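Local coordinates for protein glutathione-specific gamma-glutamylcyclotransferase (Saccharomyces cerevisiae S288c, PDB 5HWK) that cleaves glutathione, and no other gamma-glutamyl peptide, into 5-oxo-L-proline and the dipeptide Cys-Gly, at residues F35-Q41 and R55-P61; D45-T49 and H187-N193. All coordinates share one frame; numbering follows the deposited sequence.

Contact 1 of 2, residues F35-Q41 and R55-P61; sequences FARRFWQ and RVATLIP
Ala36 and Ile60 face each other as a hydrogen-bonded antiparallel pair, Ala36 N reaching Ile60 O at 2.9 Å and Ile60 N returning to Ala36 O. Arg38 and Thr58 form the next such pair; between them, Arg37 and Leu59 are a non-hydrogen-bonded pair. Ile60 can be followed outward: CB and CG1 lie near Ala36 O, and CD1, the tip, packs on Arg38 CG and lies 3.5 Å from Trp40 CE3, the two side chains crossing at about a right angle. Ile60 CG1 stands anti to the carbonyl carbon (chi1 -51°), which aims CD1 at this corner; Arg38 CB lies 3.5 Å above one face of the same indole, offset toward its rim. Strands 35-40 and 54-61 belong to an antiparallel sheet beside the six-stranded sheet of this AIG2-clan fold, and a beta bulge between Arg38 and Gln41 shifts their register by one. Leu59 touches Tyr13 of the probable substrate site, and the Val56 side chain lies about 4 Å from that of Glu115, the probable proton acceptor. Within the bulge Phe39 centres an inverse gamma turn, closed by a weak bond from Trp40 N to Arg38 O. The Phe39 ring lays one face over the Val56-Ala57 peptide, with Ala57 N above its centre, while CE1 meets Ala57 CB at 4.0 Å. Beyond the bulge Val56 N donates to Gln41 O at 2.8 Å, whereas the return bond from Gln41 N is weak. On the face that carries Phe35, Arg37, Leu59 and Pro61, the Phe35 ring leans on Pro61, CE2 to Pro61 CB 3.6 Å. The Arg37 guanidinium runs on to Tyr13 O and Asp218. Arg38 doubles back at chi2 (-66°), bringing NH1 to Arg37 O at 2.9 Å, above the plane of that carbonyl, while NE bonds Asn74.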
loop_
_atom_site.group_PDB
_atom_site.type_symbol
_atom_site.label_atom_id
_atom_site.label_comp_id
_atom_site.label_asym_id
_atom_site.label_seq_id
_atom_site.Cartn_x
_atom_site.Cartn_y
_atom_site.Cartn_z
ATOM N N PHE A 35 5.416 -6.525 3.255
ATOM C CA PHE A 35 5.290 -5.854 1.963
ATOM C C PHE A 35 5.997 -4.517 2.057
ATOM O O PHE A 35 6.033 -3.891 3.124
ATOM C CB PHE A 35 3.810 -5.594 1.645
ATOM C CG PHE A 35 2.993 -6.851 1.414
ATOM C CD1 PHE A 35 2.377 -7.532 2.473
ATOM C CD2 PHE A 35 2.848 -7.364 0.125
ATOM C CE1 PHE A 35 1.648 -8.682 2.235
ATOM C CE2 PHE A 35 2.114 -8.535 -0.105
ATOM C CZ PHE A 35 1.512 -9.178 0.938
ATOM N N ALA A 36 6.542 -4.064 0.933
ATOM C CA ALA A 36 6.996 -2.690 0.794
ATOM C C ALA A 36 6.063 -1.976 -0.179
ATOM O O ALA A 36 5.677 -2.540 -1.204
ATOM C CB ALA A 36 8.390 -2.663 0.154
ATOM N N ARG A 37 5.764 -0.708 0.084
ATOM C CA ARG A 37 4.919 0.082 -0.821
ATOM C C ARG A 37 5.814 0.984 -1.679
ATOM O O ARG A 37 6.705 1.650 -1.144
ATOM C CB ARG A 37 3.944 0.953 -0.036
ATOM C CG ARG A 37 3.157 1.950 -0.886
ATOM C CD ARG A 37 2.129 2.734 -0.097
ATOM N NE ARG A 37 2.750 3.324 1.064
ATOM C CZ ARG A 37 2.181 3.350 2.264
ATOM N NH1 ARG A 37 0.891 3.006 2.413
ATOM N NH2 ARG A 37 2.874 3.753 3.322
ATOM N N ARG A 38 5.621 0.944 -2.998
ATOM C CA ARG A 38 6.437 1.751 -3.899
ATOM C C ARG A 38 5.523 2.338 -4.959
ATOM O O ARG A 38 4.528 1.733 -5.358
ATOM C CB ARG A 38 7.519 0.882 -4.602
ATOM C CG ARG A 38 8.663 0.399 -3.693
ATOM C CD ARG A 38 9.489 1.572 -3.220
ATOM N NE ARG A 38 10.646 1.231 -2.398
ATOM C CZ ARG A 38 10.632 1.124 -1.071
ATOM N NH1 ARG A 38 9.486 1.240 -0.390
ATOM N NH2 ARG A 38 11.771 0.868 -0.427
ATOM N N PHE A 39 5.916 3.507 -5.488
ATOM C CA PHE A 39 5.131 4.139 -6.557
ATOM C C PHE A 39 5.631 3.634 -7.918
ATOM O O PHE A 39 6.152 4.366 -8.768
ATOM C CB PHE A 39 5.190 5.659 -6.457
ATOM C CG PHE A 39 4.169 6.273 -5.517
ATOM C CD1 PHE A 39 3.979 5.785 -4.240
ATOM C CD2 PHE A 39 3.436 7.388 -5.927
ATOM C CE1 PHE A 39 3.061 6.377 -3.382
ATOM C CE2 PHE A 39 2.560 8.002 -5.091
ATOM C CZ PHE A 39 2.344 7.495 -3.825
ATOM N N TRP A 40 5.520 2.309 -8.076
ATOM C CA TRP A 40 6.031 1.544 -9.207
ATOM C C TRP A 40 4.935 1.001 -10.103
ATOM O O TRP A 40 5.183 0.059 -10.877
ATOM C CB TRP A 40 6.960 0.444 -8.728
ATOM C CG TRP A 40 8.227 0.949 -8.133
ATOM C CD1 TRP A 40 8.677 2.255 -8.095
ATOM C CD2 TRP A 40 9.258 0.150 -7.561
ATOM N NE1 TRP A 40 9.908 2.300 -7.480
ATOM C CE2 TRP A 40 10.288 1.021 -7.145
ATOM C CE3 TRP A 40 9.389 -1.219 -7.311
ATOM C CZ2 TRP A 40 11.437 0.564 -6.496
ATOM C CZ3 TRP A 40 10.542 -1.672 -6.667
ATOM C CH2 TRP A 40 11.544 -0.782 -6.277
ATOM N N GLN A 41 3.735 1.582 -10.036
ATOM C CA GLN A 41 2.628 1.236 -10.902
ATOM C C GLN A 41 2.279 2.474 -11.728
ATOM O O GLN A 41 2.202 3.581 -11.198
ATOM C CB GLN A 41 1.450 0.758 -10.064
ATOM C CG GLN A 41 0.254 0.322 -10.865
ATOM C CD GLN A 41 0.393 -1.121 -11.345
ATOM O OE1 GLN A 41 1.470 -1.727 -11.252
ATOM N NE2 GLN A 41 -0.703 -1.690 -11.824
ATOM N N ARG A 55 2.367 7.855 -11.786
ATOM C CA ARG A 55 2.885 6.857 -10.863
ATOM C C ARG A 55 1.982 6.768 -9.654
ATOM O O ARG A 55 1.748 7.770 -8.964
ATOM C CB ARG A 55 4.298 7.147 -10.376
ATOM C CG ARG A 55 5.310 7.237 -11.442
ATOM C CD ARG A 55 5.658 5.822 -11.886
ATOM N NE ARG A 55 6.771 5.777 -12.849
ATOM C CZ ARG A 55 6.580 5.833 -14.150
ATOM N NH1 ARG A 55 5.381 5.974 -14.675
ATOM N NH2 ARG A 55 7.628 5.744 -14.952
ATOM N N VAL A 56 1.531 5.546 -9.325
ATOM C CA VAL A 56 0.653 5.322 -8.181
ATOM C C VAL A 56 1.192 4.122 -7.407
ATOM O O VAL A 56 2.172 3.495 -7.799
ATOM C CB VAL A 56 -0.813 5.151 -8.638
ATOM C CG1 VAL A 56 -1.357 6.473 -9.177
ATOM C CG2 VAL A 56 -0.964 4.039 -9.641
ATOM N N ALA A 57 0.586 3.865 -6.247
ATOM C CA ALA A 57 1.181 2.919 -5.302
ATOM C C ALA A 57 0.861 1.461 -5.624
ATOM O O ALA A 57 -0.263 1.117 -6.018
ATOM C CB ALA A 57 0.661 3.220 -3.905
ATOM N N THR A 58 1.839 0.603 -5.391
ATOM C CA THR A 58 1.602 -0.848 -5.342
ATOM C C THR A 58 2.369 -1.394 -4.159
ATOM O O THR A 58 3.180 -0.717 -3.569
ATOM C CB THR A 58 1.960 -1.489 -6.706
ATOM O OG1 THR A 58 1.589 -2.863 -6.662
ATOM C CG2 THR A 58 3.432 -1.410 -7.002
ATOM N N LEU A 59 2.078 -2.644 -3.779
ATOM C CA LEU A 59 2.795 -3.303 -2.696
ATOM C C LEU A 59 3.601 -4.427 -3.311
ATOM O O LEU A 59 3.118 -5.130 -4.203
ATOM C CB LEU A 59 1.817 -3.995 -1.762
ATOM C CG LEU A 59 1.084 -3.188 -0.762
ATOM C CD1 LEU A 59 0.281 -4.195 0.140
ATOM C CD2 LEU A 59 2.029 -2.339 0.056
ATOM N N ILE A 60 4.814 -4.622 -2.826
ATOM C CA ILE A 60 5.656 -5.696 -3.314
ATOM C C ILE A 60 5.923 -6.635 -2.149
ATOM O O ILE A 60 6.389 -6.200 -1.085
ATOM C CB ILE A 60 6.957 -5.142 -3.892
ATOM C CG1 ILE A 60 6.585 -4.048 -4.882
ATOM C CG2 ILE A 60 7.725 -6.264 -4.526
ATOM C CD1 ILE A 60 7.583 -3.046 -4.920
ATOM N N PRO A 61 5.610 -7.917 -2.278
ATOM C CA PRO A 61 5.828 -8.828 -1.157
ATOM C C PRO A 61 7.292 -9.158 -0.988
ATOM O O PRO A 61 8.078 -9.154 -1.941
ATOM C CB PRO A 61 5.051 -10.085 -1.547
ATOM C CG PRO A 61 5.019 -10.043 -3.009
ATOM C CD PRO A 61 4.919 -8.580 -3.399
#

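Contact 2 of 2, residues D45-T49 and H187-N193; sequences DHRGT and HGPSGSN. With PO4 (phosphate ion), chain D.
A type I beta turn, Gly188 to Gly191, heads the two-stranded hairpin 187-188/191-192 and receives the loop 45-49. Ser190 N donates to His46 O at 2.9 Å, in the carbonyl plane and on a lone pair, while Ser190 CB also packs against this oxygen. Ser190 OG lies at the rim of the imidazole, 3.3 Å from His46 CD2. At another point on the ring's edge, His46 ND1 gives a nearly straight bond (165°) to phosphate O3 at 2.7 Å; Asp45 N grips the same oxygen. The phosphate, probably from the crystallisation liquor, also bonds Ser43 OG, Thr44 N, Gln116 N and Asn117 ND2. The His46 side chain comes within about 5 Å of that of Glu115, the probable proton acceptor. Arg47 bends at chi2 (-63°), which carries its guanidinium back over the turn. Ser190 CB lies 3.6 Å above one face of that group, and NH1 donates to Ser192 O at 2.9 Å, a bent bond (137°) tilted from both planes. NH1 also forms a salt bridge with Glu195. With an alanine in place of Arg47, Ser192 O and the Glu195 carboxylate would probably lose this partner, and a gap would open over Ser190 CB. Gly48 CA makes a CA-H...O contact with His187 O at 3.2 Å. A side chain on Gly188 would clash with the carbonyls of His46 and Gly48. Ser192 is the N-cap of helix 193-205, its OG bonding Glu195 N. The hairpin joins helix 176-185 to helix 193-205, with the loop between strands 42-43 and 54-61 lying across it.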
loop_
_atom_site.group_PDB
_atom_site.type_symbol
_atom_site.label_atom_id
_atom_site.label_comp_id
_atom_site.label_asym_id
_atom_site.label_seq_id
_atom_site.Cartn_x
_atom_site.Cartn_y
_atom_site.Cartn_z
ATOM N N ASP A 45 -5.311 6.436 -16.507
ATOM C CA ASP A 45 -6.695 6.895 -16.538
ATOM C C ASP A 45 -7.033 7.820 -15.384
ATOM O O ASP A 45 -8.161 8.325 -15.324
ATOM C CB ASP A 45 -7.669 5.703 -16.531
ATOM C CG ASP A 45 -7.623 4.882 -17.810
ATOM O OD1 ASP A 45 -7.346 5.421 -18.919
ATOM O OD2 ASP A 45 -7.885 3.659 -17.731
ATOM N N HIS A 46 -6.094 8.056 -14.463
ATOM C CA HIS A 46 -6.433 8.827 -13.271
ATOM C C HIS A 46 -5.417 9.922 -13.015
ATOM O O HIS A 46 -5.785 11.114 -12.948
ATOM C CB HIS A 46 -6.603 7.891 -12.085
ATOM C CG HIS A 46 -7.772 6.995 -12.255
ATOM N ND1 HIS A 46 -7.699 5.834 -12.989
ATOM C CD2 HIS A 46 -9.063 7.119 -11.858
ATOM C CE1 HIS A 46 -8.888 5.266 -13.032
ATOM N NE2 HIS A 46 -9.732 6.020 -12.348
ATOM N N ARG A 47 -4.146 9.532 -12.835
ATOM C CA ARG A 47 -3.102 10.477 -12.463
ATOM C C ARG A 47 -2.079 10.657 -13.576
ATOM O O ARG A 47 -1.052 11.327 -13.379
ATOM C CB ARG A 47 -2.439 10.016 -11.176
ATOM C CG ARG A 47 -3.392 9.952 -9.974
ATOM C CD ARG A 47 -3.961 11.310 -9.596
ATOM N NE ARG A 47 -4.998 11.134 -8.553
ATOM C CZ ARG A 47 -5.546 12.178 -7.932
ATOM N NH1 ARG A 47 -5.118 13.398 -8.198
ATOM N NH2 ARG A 47 -6.516 11.981 -7.032
ATOM N N GLY A 48 -2.420 10.191 -14.765
ATOM C CA GLY A 48 -1.668 10.424 -15.983
ATOM C C GLY A 48 -2.553 10.058 -17.156
ATOM O O GLY A 48 -3.759 9.840 -16.985
ATOM N N THR A 49 -1.943 9.974 -18.346
ATOM C CA THR A 49 -2.660 9.647 -19.572
ATOM C C THR A 49 -1.957 8.476 -20.252
ATOM O O THR A 49 -0.839 8.110 -19.879
ATOM C CB THR A 49 -2.665 10.856 -20.515
ATOM O OG1 THR A 49 -1.322 11.058 -20.972
ATOM C CG2 THR A 49 -3.236 12.090 -19.835
ATOM N N HIS A 187 -0.514 14.463 -14.767
ATOM C CA HIS A 187 -1.852 14.636 -14.203
ATOM C C HIS A 187 -2.781 13.869 -15.135
ATOM O O HIS A 187 -2.425 13.568 -16.277
ATOM C CB HIS A 187 -2.247 16.136 -14.101
ATOM C CG HIS A 187 -2.778 16.685 -15.358
ATOM N ND1 HIS A 187 -1.932 17.112 -16.339
ATOM C CD2 HIS A 187 -4.035 16.981 -15.775
ATOM C CE1 HIS A 187 -2.634 17.638 -17.330
ATOM N NE2 HIS A 187 -3.914 17.580 -17.006
ATOM N N GLY A 188 -3.954 13.530 -14.633
ATOM C CA GLY A 188 -4.984 12.956 -15.463
ATOM C C GLY A 188 -6.350 13.412 -14.976
ATOM O O GLY A 188 -6.482 14.408 -14.261
ATOM N N PRO A 189 -7.385 12.686 -15.366
ATOM C CA PRO A 189 -8.758 13.102 -15.041
ATOM C C PRO A 189 -9.043 13.249 -13.569
ATOM O O PRO A 189 -9.957 14.003 -13.215
ATOM C CB PRO A 189 -9.603 11.982 -15.657
ATOM C CG PRO A 189 -8.770 11.494 -16.824
ATOM C CD PRO A 189 -7.349 11.560 -16.328
ATOM N N SER A 190 -8.301 12.565 -12.703
ATOM C CA SER A 190 -8.559 12.711 -11.275
ATOM C C SER A 190 -7.820 13.889 -10.661
ATOM O O SER A 190 -8.135 14.269 -9.528
ATOM C CB SER A 190 -8.088 11.485 -10.548
ATOM O OG SER A 190 -8.755 10.332 -11.000
ATOM N N GLY A 191 -6.867 14.491 -11.380
ATOM C CA GLY A 191 -6.060 15.586 -10.877
ATOM C C GLY A 191 -4.610 15.257 -11.007
ATOM O O GLY A 191 -4.208 14.319 -11.723
ATOM N N SER A 192 -3.785 16.031 -10.342
ATOM C CA SER A 192 -2.360 15.913 -10.564
ATOM C C SER A 192 -1.827 14.679 -9.854
ATOM O O SER A 192 -2.372 14.192 -8.836
ATOM C CB SER A 192 -1.586 17.123 -10.058
ATOM O OG SER A 192 -1.642 17.172 -8.647
ATOM N N ASN A 193 -0.730 14.169 -10.366
ATOM C CA ASN A 193 -0.091 13.032 -9.694
ATOM C C ASN A 193 0.458 13.500 -8.349
ATOM O O ASN A 193 0.442 12.744 -7.366
ATOM C CB ASN A 193 1.027 12.528 -10.610
ATOM C CG ASN A 193 1.517 11.101 -10.304
ATOM O OD1 ASN A 193 2.187 10.560 -11.171
ATOM N ND2 ASN A 193 1.148 10.507 -9.173
HETATM P P PO4 D . -4.925 3.667 -13.897
HETATM O O1 PO4 D . -4.074 3.321 -15.115
HETATM O O2 PO4 D . -6.114 2.737 -13.799
HETATM O O3 PO4 D . -5.281 5.161 -13.894
HETATM O O4 PO4 D . -4.026 3.439 -12.632
#

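From the N terminus the chain runs through strand 35-40, rounds the corner at Gln41 into strand 42-43, passes the loop 45-49 and returns along 54-61. Contact 1 closes this short excursion, with only 13 residues between its segments. Contact 2 spans 137 residues: its first segment lies inside the excursion, its second far beyond it, so the two contacts cross. Their centres are about 17 Å apart, yet they touch where Arg55 N probably bonds Asn193 OD1 at 2.8 Å and Val56 CG1 packs on Arg47 CG. Together they tie the three-stranded sheet to the hairpin 187-192 and the start of helix 193-205.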